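Local coordinates for dehydroquinate synthase (Thermus thermophilus, PDB 1UJN), which probably catalyses the conversion of 3-deoxy-D-arabino-heptulosonate 7-phosphate to 3-dehydroquinate with release of phosphate, using NAD and a divalent zinc or cobalt ion, at residues 19-24 with 114-119; 103-108 with 143-148; 173-178 with 272-277; 259-264 with 327-332. All blocks are in the same frame, centred on the assembly; numbering follows the deposited sequence.

Overall arrangement
From the N terminus, the chain leaves strand 12-17, and contact 1 joins the turn at 19-24 to strand 112-117 of the mixed sheet, closing a loop of 89 intervening residues. Contact 2 crosses it: segment 103-108, the end of helix 94-106, falls within that loop, whereas its partner 143-148 comes later. Their centres lie about 20 Å apart. Both belong to the N-terminal part of the chain, built round the mixed sheet. Contacts 3 and 4 follow in series within the helical C-terminal half, and they too cross, since 259-264 precedes 272-277 and 327-332 follows it. Contact 3 ties helix 164-181 to helix 271-281; contact 4 ties helix 247-264 to the C-terminal helix 327-342.

Contact 1 (19-24 with 114-119); sequences GVLKEV and LAFPTT
Phe-116 is met by two aliphatic side chains of the 19-24 turn, and every contact between the segments is apolar; no hydrogen bond links them. Leu-21 places CD2 3.8 Å from Phe-116 CE2, its side chain running at about a right angle to that of the phenylalanine and reaching the ring obliquely. The Val-24 side chain runs head-on against that of Phe-116, and its CG2 lies at the ring edge, near its plane, 4.0 Å from Phe-116 CE2. The same ring carbon is therefore approached by both residues. The other branch of Val-24 serves a second partner: CG1 stands anti to the backbone N (chi1 -178°) and packs 4.0 Å from Leu-114 CD1. The two methyls thus bridge alternate residues of one strand, Leu-114 and Phe-116, whose side chains emerge on the same side of the sheet.

The turn is braced by polar bonds of its own, and Glu-155 OE1 accepts from Gly-19 N and Val-20 N. Lys-22 NZ donates to Gly-19 O at 2.6 Å, from above the carbonyl plane, and the backbone bond from Val-24 N to Leu-21 O, 3.2 Å, closes the turn between the two residues that touch the strand.

The strand continues into Thr-118 and Thr-119, predicted to bind NAD, but the hydrophobic contact itself is away from that site. It fills a layer between sheet and helix: Leu-21 also touches Val-46 and Ala-49 of helix 40-50, Val-24 reaches Leu-50 of that helix and Tyr-153 of strand 151-155, and Phe-116 lies against Leu-89 and Val-91 of strand 87-92.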
loop_
_atom_site.group_PDB
_atom_site.type_symbol
_atom_site.label_atom_id
_atom_site.label_comp_id
_atom_site.label_asym_id
_atom_site.label_seq_id
_atom_site.Cartn_x
_atom_site.Cartn_y
_atom_site.Cartn_z
ATOM N N GLY A 19 11.083 -27.770 -12.838
ATOM C CA GLY A 19 11.431 -27.043 -14.041
ATOM C C GLY A 19 10.479 -25.883 -14.254
ATOM O O GLY A 19 10.156 -25.541 -15.387
ATOM N N VAL A 20 10.017 -25.276 -13.167
ATOM C CA VAL A 20 9.095 -24.147 -13.283
ATOM C C VAL A 20 9.713 -22.904 -13.937
ATOM O O VAL A 20 9.001 -22.103 -14.540
ATOM C CB VAL A 20 8.507 -23.753 -11.903
ATOM C CG1 VAL A 20 7.739 -24.932 -11.319
ATOM C CG2 VAL A 20 9.616 -23.307 -10.954
ATOM N N LEU A 21 11.028 -22.739 -13.830
ATOM C CA LEU A 21 11.680 -21.571 -14.431
ATOM C C LEU A 21 11.446 -21.439 -15.931
ATOM O O LEU A 21 11.374 -20.327 -16.456
ATOM C CB LEU A 21 13.186 -21.589 -14.155
ATOM C CG LEU A 21 13.628 -21.069 -12.787
ATOM C CD1 LEU A 21 15.133 -21.212 -12.655
ATOM C CD2 LEU A 21 13.224 -19.604 -12.630
ATOM N N LYS A 22 11.325 -22.569 -16.622
ATOM C CA LYS A 22 11.095 -22.559 -18.064
ATOM C C LYS A 22 9.723 -21.961 -18.387
ATOM O O LYS A 22 9.479 -21.513 -19.507
ATOM C CB LYS A 22 11.154 -23.985 -18.619
ATOM C CG LYS A 22 9.831 -24.726 -18.496
ATOM C CD LYS A 22 9.923 -26.159 -18.989
ATOM C CE LYS A 22 8.746 -26.977 -18.489
ATOM N NZ LYS A 22 8.690 -27.027 -17.001
ATOM N N GLU A 23 8.831 -21.963 -17.402
ATOM C CA GLU A 23 7.477 -21.445 -17.587
ATOM C C GLU A 23 7.314 -19.959 -17.275
ATOM O O GLU A 23 6.239 -19.397 -17.471
ATOM C CB GLU A 23 6.499 -22.244 -16.724
ATOM C CG GLU A 23 6.392 -23.704 -17.128
ATOM C CD GLU A 23 5.943 -23.862 -18.566
ATOM O OE1 GLU A 23 4.819 -23.423 -18.888
ATOM O OE2 GLU A 23 6.716 -24.416 -19.376
ATOM N N VAL A 24 8.370 -19.321 -16.791
ATOM C CA VAL A 24 8.278 -17.902 -16.457
ATOM C C VAL A 24 8.389 -17.042 -17.706
ATOM O O VAL A 24 9.301 -17.222 -18.506
ATOM C CB VAL A 24 9.399 -17.475 -15.480
ATOM C CG1 VAL A 24 9.248 -15.999 -15.124
ATOM C CG2 VAL A 24 9.355 -18.341 -14.217
ATOM N N LEU A 114 7.227 -11.338 -8.737
ATOM C CA LEU A 114 7.059 -12.751 -9.043
ATOM C C LEU A 114 7.483 -13.507 -7.799
ATOM O O LEU A 114 8.501 -13.187 -7.186
ATOM C CB LEU A 114 7.955 -13.159 -10.213
ATOM C CG LEU A 114 7.615 -12.553 -11.576
ATOM C CD1 LEU A 114 8.679 -12.960 -12.591
ATOM C CD2 LEU A 114 6.239 -13.027 -12.014
ATOM N N ALA A 115 6.699 -14.509 -7.427
ATOM C CA ALA A 115 7.004 -15.293 -6.241
ATOM C C ALA A 115 7.542 -16.677 -6.587
ATOM O O ALA A 115 7.014 -17.356 -7.466
ATOM C CB ALA A 115 5.760 -15.430 -5.385
ATOM N N PHE A 116 8.599 -17.079 -5.888
ATOM C CA PHE A 116 9.198 -18.401 -6.071
ATOM C C PHE A 116 9.255 -19.009 -4.674
ATOM O O PHE A 116 10.290 -18.975 -4.004
ATOM C CB PHE A 116 10.599 -18.281 -6.656
ATOM C CG PHE A 116 10.622 -17.695 -8.036
ATOM C CD1 PHE A 116 10.588 -16.317 -8.219
ATOM C CD2 PHE A 116 10.644 -18.520 -9.155
ATOM C CE1 PHE A 116 10.577 -15.767 -9.507
ATOM C CE2 PHE A 116 10.632 -17.979 -10.443
ATOM C CZ PHE A 116 10.599 -16.602 -10.617
ATOM N N PRO A 117 8.126 -19.558 -4.208
ATOM C CA PRO A 117 8.062 -20.162 -2.875
ATOM C C PRO A 117 8.995 -21.358 -2.718
ATOM O O PRO A 117 9.138 -22.175 -3.625
ATOM C CB PRO A 117 6.580 -20.518 -2.727
ATOM C CG PRO A 117 6.167 -20.815 -4.136
ATOM C CD PRO A 117 6.850 -19.723 -4.931
ATOM N N THR A 118 9.647 -21.438 -1.565
ATOM C CA THR A 118 10.578 -22.529 -1.302
ATOM C C THR A 118 10.226 -23.335 -0.049
ATOM O O THR A 118 11.061 -24.069 0.483
ATOM C CB THR A 118 12.022 -21.999 -1.180
ATOM O OG1 THR A 118 12.083 -21.004 -0.158
ATOM C CG2 THR A 118 12.471 -21.388 -2.507
ATOM N N THR A 119 8.995 -23.191 0.426
ATOM C CA THR A 119 8.532 -23.947 1.589
ATOM C C THR A 119 7.126 -24.439 1.248
ATOM O O THR A 119 6.467 -23.875 0.374
ATOM C CB THR A 119 8.440 -23.086 2.877
ATOM O OG1 THR A 119 7.385 -22.124 2.740
ATOM C CG2 THR A 119 9.763 -22.372 3.149
#

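Contact 2 (103-108 with 143-148); sequences VAATYL and VGAFHF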
loop_
_atom_site.group_PDB
_atom_site.type_symbol
_atom_site.label_atom_id
_atom_site.label_comp_id
_atom_site.label_asym_id
_atom_site.label_seq_id
_atom_site.Cartn_x
_atom_site.Cartn_y
_atom_site.Cartn_z
ATOM N N VAL A 103 7.182 -4.746 -0.091
ATOM C CA VAL A 103 8.147 -3.832 -0.690
ATOM C C VAL A 103 7.664 -3.535 -2.117
ATOM O O VAL A 103 7.635 -2.387 -2.537
ATOM C CB VAL A 103 9.555 -4.465 -0.734
ATOM C CG1 VAL A 103 10.473 -3.666 -1.661
ATOM C CG2 VAL A 103 10.144 -4.486 0.683
ATOM N N ALA A 104 7.269 -4.573 -2.850
ATOM C CA ALA A 104 6.773 -4.392 -4.219
ATOM C C ALA A 104 5.503 -3.546 -4.244
ATOM O O ALA A 104 5.311 -2.726 -5.145
ATOM C CB ALA A 104 6.492 -5.745 -4.864
ATOM N N ALA A 105 4.628 -3.757 -3.266
ATOM C CA ALA A 105 3.379 -3.014 -3.198
ATOM C C ALA A 105 3.565 -1.527 -2.955
ATOM O O ALA A 105 2.711 -0.732 -3.341
ATOM C CB ALA A 105 2.480 -3.593 -2.104
ATOM N N THR A 106 4.686 -1.147 -2.349
ATOM C CA THR A 106 4.897 0.248 -2.005
ATOM C C THR A 106 6.046 0.991 -2.663
ATOM O O THR A 106 6.063 2.221 -2.642
ATOM C CB THR A 106 5.021 0.385 -0.479
ATOM O OG1 THR A 106 6.113 -0.418 -0.015
ATOM C CG2 THR A 106 3.719 -0.088 0.198
ATOM N N TYR A 107 7.005 0.268 -3.233
ATOM C CA TYR A 107 8.127 0.921 -3.905
ATOM C C TYR A 107 7.533 1.670 -5.100
ATOM O O TYR A 107 6.874 1.062 -5.945
ATOM C CB TYR A 107 9.150 -0.117 -4.388
ATOM C CG TYR A 107 10.339 0.497 -5.109
ATOM C CD1 TYR A 107 11.209 1.359 -4.445
ATOM C CD2 TYR A 107 10.567 0.247 -6.464
ATOM C CE1 TYR A 107 12.278 1.963 -5.110
ATOM C CE2 TYR A 107 11.636 0.847 -7.142
ATOM C CZ TYR A 107 12.484 1.705 -6.454
ATOM O OH TYR A 107 13.539 2.311 -7.106
ATOM N N LEU A 108 7.759 2.984 -5.155
ATOM C CA LEU A 108 7.223 3.836 -6.223
ATOM C C LEU A 108 5.706 3.672 -6.340
ATOM O O LEU A 108 5.121 3.850 -7.404
ATOM C CB LEU A 108 7.900 3.509 -7.560
ATOM C CG LEU A 108 9.424 3.684 -7.576
ATOM C CD1 LEU A 108 9.979 3.299 -8.938
ATOM C CD2 LEU A 108 9.776 5.126 -7.234
ATOM N N VAL A 143 1.052 -4.193 9.656
ATOM C CA VAL A 143 1.303 -3.256 8.563
ATOM C C VAL A 143 1.471 -4.073 7.295
ATOM O O VAL A 143 2.185 -5.074 7.284
ATOM C CB VAL A 143 2.588 -2.434 8.800
ATOM C CG1 VAL A 143 2.757 -1.387 7.692
ATOM C CG2 VAL A 143 2.519 -1.754 10.170
ATOM N N GLY A 144 0.805 -3.667 6.224
ATOM C CA GLY A 144 0.943 -4.442 5.011
ATOM C C GLY A 144 0.150 -3.894 3.856
ATOM O O GLY A 144 -0.197 -2.714 3.825
ATOM N N ALA A 145 -0.143 -4.777 2.910
ATOM C CA ALA A 145 -0.880 -4.396 1.724
ATOM C C ALA A 145 -1.359 -5.626 0.989
ATOM O O ALA A 145 -0.714 -6.675 1.031
ATOM C CB ALA A 145 0.025 -3.578 0.802
ATOM N N PHE A 146 -2.504 -5.508 0.331
ATOM C CA PHE A 146 -2.989 -6.605 -0.487
ATOM C C PHE A 146 -2.381 -6.305 -1.851
ATOM O O PHE A 146 -2.732 -5.313 -2.501
ATOM C CB PHE A 146 -4.517 -6.612 -0.550
ATOM C CG PHE A 146 -5.160 -7.169 0.687
ATOM C CD1 PHE A 146 -5.724 -6.327 1.636
ATOM C CD2 PHE A 146 -5.164 -8.544 0.921
ATOM C CE1 PHE A 146 -6.285 -6.846 2.805
ATOM C CE2 PHE A 146 -5.720 -9.073 2.086
ATOM C CZ PHE A 146 -6.281 -8.217 3.027
ATOM N N HIS A 147 -1.431 -7.141 -2.258
ATOM C CA HIS A 147 -0.738 -6.962 -3.523
ATOM C C HIS A 147 -0.488 -8.358 -4.075
ATOM O O HIS A 147 0.202 -9.168 -3.454
ATOM C CB HIS A 147 0.580 -6.223 -3.285
ATOM C CG HIS A 147 1.245 -5.754 -4.540
ATOM N ND1 HIS A 147 0.575 -5.054 -5.518
ATOM C CD2 HIS A 147 2.521 -5.880 -4.974
ATOM C CE1 HIS A 147 1.408 -4.768 -6.503
ATOM N NE2 HIS A 147 2.596 -5.259 -6.197
ATOM N N PHE A 148 -1.078 -8.638 -5.232
ATOM C CA PHE A 148 -0.968 -9.955 -5.839
ATOM C C PHE A 148 0.219 -10.117 -6.754
ATOM O O PHE A 148 0.581 -9.199 -7.486
ATOM C CB PHE A 148 -2.240 -10.281 -6.623
ATOM C CG PHE A 148 -3.482 -10.211 -5.800
ATOM C CD1 PHE A 148 -4.126 -9.003 -5.598
ATOM C CD2 PHE A 148 -3.977 -11.349 -5.175
ATOM C CE1 PHE A 148 -5.249 -8.921 -4.780
ATOM C CE2 PHE A 148 -5.102 -11.278 -4.349
ATOM C CZ PHE A 148 -5.735 -10.060 -4.154
#
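His-147 extends its imidazole toward Ala-105 because CG is anti to the backbone N (chi1 -169°), while chi2 of 49° turns one face of the ring to the helix backbone. The result is a CH-pi contact between the end of helix 94-106 and the chain just beyond strand 144-146, which forms a two-stranded antiparallel hairpin with strand 131-136. The geometry supports that assignment: Ala-105 CA lies 3.7 Å from the His-147 ring centroid, with the approach 21° off the ring normal. It sits over the face but offset toward the rim, on the side of CD2 and CG.

The methyl groups extend the packing. Ala-105 CB lies 3.5 Å from His-147 CB and, two residues earlier in the chain, 3.8 Å from Ala-145 CB. Ala-104 contributes from the preceding position, its CB 4.0 Å from His-147 CD2. Small side chains on the helix let the ring lie close to the backbone, with a closest CA separation of 5.7 Å between Ala-105 and His-147.

The ring's rotation is also fixed by a polar partner, because His-147 NE2 is hydrogen-bonded to Val-111 O, while its ring also meets that of Tyr-113. The second subunit borders this region, receiving packing from Thr-106 and Phe-146 and backbone bonds from both segments, so the contact lies beside the dimer interface. Across the two segments, the shortest approach to the imidazole comes from a backbone atom: Ala-105 N is 3.4 Å from His-147 CD2.

Contact 3 (173-178 with 272-277); sequences EAFKHG and PPVRRL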
loop_
_atom_site.group_PDB
_atom_site.type_symbol
_atom_site.label_atom_id
_atom_site.label_comp_id
_atom_site.label_asym_id
_atom_site.label_seq_id
_atom_site.Cartn_x
_atom_site.Cartn_y
_atom_site.Cartn_z
ATOM N N GLU A 173 -1.564 -27.160 6.659
ATOM C CA GLU A 173 -2.429 -26.183 6.017
ATOM C C GLU A 173 -3.232 -26.845 4.896
ATOM O O GLU A 173 -4.397 -26.510 4.673
ATOM C CB GLU A 173 -1.588 -25.042 5.444
ATOM C CG GLU A 173 -2.185 -23.657 5.652
ATOM C CD GLU A 173 -2.189 -23.231 7.114
ATOM O OE1 GLU A 173 -1.239 -22.540 7.541
ATOM O OE2 GLU A 173 -3.137 -23.591 7.839
ATOM N N ALA A 174 -2.602 -27.781 4.189
ATOM C CA ALA A 174 -3.267 -28.497 3.103
ATOM C C ALA A 174 -4.380 -29.353 3.713
ATOM O O ALA A 174 -5.492 -29.435 3.183
ATOM C CB ALA A 174 -2.262 -29.380 2.368
ATOM N N PHE A 175 -4.057 -29.985 4.835
ATOM C CA PHE A 175 -4.991 -30.831 5.568
ATOM C C PHE A 175 -6.208 -29.987 5.930
ATOM O O PHE A 175 -7.350 -30.432 5.818
ATOM C CB PHE A 175 -4.315 -31.342 6.842
ATOM C CG PHE A 175 -5.161 -32.284 7.649
ATOM C CD1 PHE A 175 -5.009 -33.662 7.519
ATOM C CD2 PHE A 175 -6.106 -31.795 8.544
ATOM C CE1 PHE A 175 -5.785 -34.544 8.272
ATOM C CE2 PHE A 175 -6.889 -32.667 9.304
ATOM C CZ PHE A 175 -6.727 -34.044 9.166
ATOM N N LYS A 176 -5.946 -28.763 6.376
ATOM C CA LYS A 176 -7.004 -27.832 6.751
ATOM C C LYS A 176 -7.928 -27.579 5.553
ATOM O O LYS A 176 -9.158 -27.574 5.696
ATOM C CB LYS A 176 -6.388 -26.519 7.224
ATOM C CG LYS A 176 -7.390 -25.510 7.766
ATOM C CD LYS A 176 -6.727 -24.154 7.984
ATOM C CE LYS A 176 -6.316 -23.530 6.653
ATOM N NZ LYS A 176 -5.754 -22.162 6.831
ATOM N N HIS A 177 -7.338 -27.366 4.374
ATOM C CA HIS A 177 -8.134 -27.140 3.164
ATOM C C HIS A 177 -8.999 -28.368 2.893
ATOM O O HIS A 177 -10.117 -28.254 2.380
ATOM C CB HIS A 177 -7.239 -26.899 1.942
ATOM C CG HIS A 177 -6.432 -25.643 2.011
ATOM N ND1 HIS A 177 -5.408 -25.365 1.130
ATOM C CD2 HIS A 177 -6.490 -24.592 2.864
ATOM C CE1 HIS A 177 -4.874 -24.196 1.436
ATOM N NE2 HIS A 177 -5.511 -23.707 2.484
ATOM N N GLY A 178 -8.465 -29.539 3.231
ATOM C CA GLY A 178 -9.197 -30.778 3.031
ATOM C C GLY A 178 -10.480 -30.782 3.839
ATOM O O GLY A 178 -11.546 -31.154 3.336
ATOM N N PRO A 272 -10.401 -38.968 14.513
ATOM C CA PRO A 272 -9.426 -39.910 13.948
ATOM C C PRO A 272 -8.457 -39.273 12.953
ATOM O O PRO A 272 -7.240 -39.397 13.095
ATOM C CB PRO A 272 -10.314 -40.977 13.305
ATOM C CG PRO A 272 -11.493 -41.009 14.226
ATOM C CD PRO A 272 -11.763 -39.529 14.451
ATOM N N PRO A 273 -8.983 -38.574 11.931
ATOM C CA PRO A 273 -8.106 -37.939 10.944
ATOM C C PRO A 273 -7.119 -36.968 11.593
ATOM O O PRO A 273 -5.942 -36.927 11.230
ATOM C CB PRO A 273 -9.088 -37.222 10.018
ATOM C CG PRO A 273 -10.337 -38.042 10.138
ATOM C CD PRO A 273 -10.399 -38.319 11.610
ATOM N N VAL A 274 -7.605 -36.190 12.557
ATOM C CA VAL A 274 -6.760 -35.215 13.237
ATOM C C VAL A 274 -5.752 -35.883 14.171
ATOM O O VAL A 274 -4.627 -35.408 14.303
ATOM C CB VAL A 274 -7.613 -34.194 14.029
ATOM C CG1 VAL A 274 -6.710 -33.204 14.756
ATOM C CG2 VAL A 274 -8.539 -33.448 13.073
ATOM N N ARG A 275 -6.143 -36.977 14.821
ATOM C CA ARG A 275 -5.207 -37.665 15.705
ATOM C C ARG A 275 -4.049 -38.177 14.852
ATOM O O ARG A 275 -2.882 -38.029 15.222
ATOM C CB ARG A 275 -5.877 -38.839 16.426
ATOM C CG ARG A 275 -6.985 -38.449 17.392
ATOM C CD ARG A 275 -7.231 -39.563 18.408
ATOM N NE ARG A 275 -8.435 -39.343 19.203
ATOM C CZ ARG A 275 -9.655 -39.727 18.836
ATOM N NH1 ARG A 275 -9.840 -40.358 17.684
ATOM N NH2 ARG A 275 -10.692 -39.473 19.621
ATOM N N ARG A 276 -4.383 -38.772 13.709
ATOM C CA ARG A 276 -3.374 -39.284 12.786
ATOM C C ARG A 276 -2.410 -38.167 12.413
ATOM O O ARG A 276 -1.191 -38.343 12.450
ATOM C CB ARG A 276 -4.021 -39.822 11.504
ATOM C CG ARG A 276 -4.323 -41.309 11.514
ATOM C CD ARG A 276 -4.541 -41.839 10.097
ATOM N NE ARG A 276 -5.758 -41.327 9.469
ATOM C CZ ARG A 276 -6.993 -41.619 9.871
ATOM N NH1 ARG A 276 -7.188 -42.423 10.911
ATOM N NH2 ARG A 276 -8.037 -41.111 9.230
ATOM N N LEU A 277 -2.972 -37.020 12.045
ATOM C CA LEU A 277 -2.191 -35.852 11.659
ATOM C C LEU A 277 -1.179 -35.476 12.734
ATOM O O LEU A 277 -0.007 -35.231 12.438
ATOM C CB LEU A 277 -3.118 -34.657 11.407
ATOM C CG LEU A 277 -2.422 -33.312 11.165
ATOM C CD1 LEU A 277 -1.705 -33.349 9.824
ATOM C CD2 LEU A 277 -3.435 -32.180 11.185
#
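Phe-175 reaches across to Leu-277 and Pro-273 through an extended first torsion: CG is anti to the backbone N (chi1 -177°), which carries the ring well out from its helix. Leu-277 comes from the opposite direction with its own CG likewise anti to its backbone nitrogen, and its second torsion sets CD2 over one face of the phenyl group. This is a CH-pi contact, with Leu-277 CD2 3.9 Å from the ring centroid and 14° off the normal. The other branch, CD1, approaches Phe-175 CD1 at 4.0 Å, so both methyls touch the aromatic ring.

The far end of the ring rests obliquely on the backbone of the partner helix, where Phe-175 CZ lies 3.6 Å from Pro-273 O. Val-274 crosses at about a right angle and brings CG2 to 4.2 Å from Phe-175 CE2. These contacts join two nearly antiparallel helices (174°) of the helical C-terminal region, and the 12.0 Å between their axes is bridged by Phe-175 from one side and Leu-277 from the other. Leu-255 of helix 247-264 also touches Phe-175.

The same helix carries Glu-173, a predicted zinc ligand. Glu-173 OE2 accepts from Lys-176 NZ at 3.1 Å in a salt bridge, met from above the carboxylate plane; Lys-176 NZ has a second partner in Leu-227 O.

Contact 4 (259-264 with 327-332); sequences ALLGRA and EGLLRE
Leu-261 and Leu-329 meet methyl to methyl, CD2 to CD2 at 3.5 Å, their side chains converging at a slant from two helices inclined at 125°. Leu-261 leaves its helix neither directly toward nor away from the partner; with CG beside the backbone N (chi1 -65°), the branch swings across the gap and delivers CD2 to both leucines of the second helix. Leu-329, by contrast, already points at the first helix, and its CG anti to the backbone N (chi1 -169°) keeps the chain heading that way. Leu-330 starts out facing away, yet its branch folds back far enough for Leu-330 CD2 to lie 3.9 Å from Leu-261 CD2. One methyl of Leu-261 is thus shared by two neighbouring residues. On the outer margin Ala-264 CB, exposed at the end of helix 247-264, adds a longer approach of 4.3 Å to Leu-329 CD2.

The axes pass 10.0 Å apart at the segments, and this packing joins helix 247-264 to the beginning of the C-terminal helix 327-342. Leu-325 lies against both Leu-261 and Leu-330, and Phe-291 also touches Leu-330.

Neither charged bond of Arg-331 crosses to helix 247-264: NH2 donates to Glu-327 OE1 at 3.3 Å in the same helix, and NH1 forms a salt bridge to Glu-292 of helix 291-294. With no hydrogen bond between the segments, their direct contact is carried by methyl groups alone, those of three leucines and, at its exposed margin, Ala-264.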
loop_
_atom_site.group_PDB
_atom_site.type_symbol
_atom_site.label_atom_id
_atom_site.label_comp_id
_atom_site.label_asym_id
_atom_site.label_seq_id
_atom_site.Cartn_x
_atom_site.Cartn_y
_atom_site.Cartn_z
ATOM N N ALA A 259 -12.216 -29.907 16.034
ATOM C CA ALA A 259 -12.847 -31.209 15.898
ATOM C C ALA A 259 -13.666 -31.538 17.146
ATOM O O ALA A 259 -14.756 -32.103 17.047
ATOM C CB ALA A 259 -11.787 -32.281 15.664
ATOM N N LEU A 260 -13.148 -31.183 18.321
ATOM C CA LEU A 260 -13.867 -31.454 19.565
ATOM C C LEU A 260 -15.116 -30.578 19.682
ATOM O O LEU A 260 -16.143 -31.013 20.210
ATOM C CB LEU A 260 -12.939 -31.253 20.769
ATOM C CG LEU A 260 -11.836 -32.318 20.826
ATOM C CD1 LEU A 260 -10.762 -31.916 21.826
ATOM C CD2 LEU A 260 -12.454 -33.676 21.194
ATOM N N LEU A 261 -15.034 -29.348 19.189
ATOM C CA LEU A 261 -16.189 -28.455 19.216
ATOM C C LEU A 261 -17.265 -29.040 18.303
ATOM O O LEU A 261 -18.455 -29.039 18.634
ATOM C CB LEU A 261 -15.803 -27.064 18.716
ATOM C CG LEU A 261 -14.796 -26.282 19.560
ATOM C CD1 LEU A 261 -14.423 -24.996 18.852
ATOM C CD2 LEU A 261 -15.394 -25.995 20.929
ATOM N N GLY A 262 -16.836 -29.541 17.148
ATOM C CA GLY A 262 -17.771 -30.125 16.205
ATOM C C GLY A 262 -18.466 -31.341 16.786
ATOM O O GLY A 262 -19.669 -31.529 16.604
ATOM N N ARG A 263 -17.709 -32.169 17.496
ATOM C CA ARG A 263 -18.269 -33.373 18.098
ATOM C C ARG A 263 -19.336 -33.015 19.126
ATOM O O ARG A 263 -20.410 -33.619 19.156
ATOM C CB ARG A 263 -17.166 -34.190 18.768
ATOM C CG ARG A 263 -17.605 -35.574 19.218
ATOM C CD ARG A 263 -16.509 -36.266 20.013
ATOM N NE ARG A 263 -16.262 -35.601 21.291
ATOM C CZ ARG A 263 -15.313 -35.959 22.154
ATOM N NH1 ARG A 263 -14.510 -36.983 21.881
ATOM N NH2 ARG A 263 -15.168 -35.294 23.292
ATOM N N ALA A 264 -19.034 -32.025 19.961
ATOM C CA ALA A 264 -19.958 -31.583 20.997
ATOM C C ALA A 264 -21.256 -31.025 20.420
ATOM O O ALA A 264 -22.306 -31.091 21.066
ATOM C CB ALA A 264 -19.292 -30.534 21.869
ATOM N N GLU A 327 -19.647 -20.473 26.766
ATOM C CA GLU A 327 -18.365 -20.689 27.427
ATOM C C GLU A 327 -18.286 -22.095 28.011
ATOM O O GLU A 327 -17.216 -22.707 28.039
ATOM C CB GLU A 327 -18.154 -19.659 28.538
ATOM C CG GLU A 327 -16.866 -19.862 29.330
ATOM C CD GLU A 327 -16.662 -18.807 30.403
ATOM O OE1 GLU A 327 -15.675 -18.914 31.166
ATOM O OE2 GLU A 327 -17.484 -17.870 30.483
ATOM N N GLY A 328 -19.425 -22.604 28.475
ATOM C CA GLY A 328 -19.461 -23.936 29.048
ATOM C C GLY A 328 -19.039 -25.008 28.062
ATOM O O GLY A 328 -18.438 -26.012 28.447
ATOM N N LEU A 329 -19.358 -24.794 26.789
ATOM C CA LEU A 329 -19.008 -25.738 25.733
ATOM C C LEU A 329 -17.510 -25.642 25.441
ATOM O O LEU A 329 -16.831 -26.657 25.280
ATOM C CB LEU A 329 -19.814 -25.426 24.470
ATOM C CG LEU A 329 -19.808 -26.432 23.314
ATOM C CD1 LEU A 329 -20.952 -26.109 22.367
ATOM C CD2 LEU A 329 -18.477 -26.396 22.580
ATOM N N LEU A 330 -17.004 -24.416 25.377
ATOM C CA LEU A 330 -15.588 -24.189 25.117
ATOM C C LEU A 330 -14.756 -24.758 26.263
ATOM O O LEU A 330 -13.712 -25.374 26.048
ATOM C CB LEU A 330 -15.312 -22.690 24.982
ATOM C CG LEU A 330 -16.111 -21.934 23.916
ATOM C CD1 LEU A 330 -15.859 -20.443 24.072
ATOM C CD2 LEU A 330 -15.718 -22.411 22.522
ATOM N N ARG A 331 -15.233 -24.547 27.484
ATOM C CA ARG A 331 -14.547 -25.030 28.664
ATOM C C ARG A 331 -14.469 -26.547 28.633
ATOM O O ARG A 331 -13.437 -27.148 28.900
ATOM C CB ARG A 331 -15.332 -24.572 29.893
ATOM C CG ARG A 331 -14.506 -24.662 31.176
ATOM C CD ARG A 331 -15.275 -24.135 32.394
ATOM N NE ARG A 331 -15.186 -22.674 32.467
ATOM C CZ ARG A 331 -14.151 -22.153 33.152
ATOM N NH1 ARG A 331 -13.264 -22.950 33.723
ATOM N NH2 ARG A 331 -14.019 -20.827 33.240
ATOM N N GLU A 332 -15.594 -27.169 28.293
ATOM C CA GLU A 332 -15.698 -28.621 28.199
ATOM C C GLU A 332 -14.745 -29.161 27.133
ATOM O O GLU A 332 -14.027 -30.130 27.359
ATOM C CB GLU A 332 -17.136 -29.004 27.837
ATOM C CG GLU A 332 -17.384 -30.492 27.651
ATOM C CD GLU A 332 -17.718 -31.203 28.952
ATOM O OE1 GLU A 332 -18.677 -30.774 29.635
ATOM O OE2 GLU A 332 -17.030 -32.192 29.285
#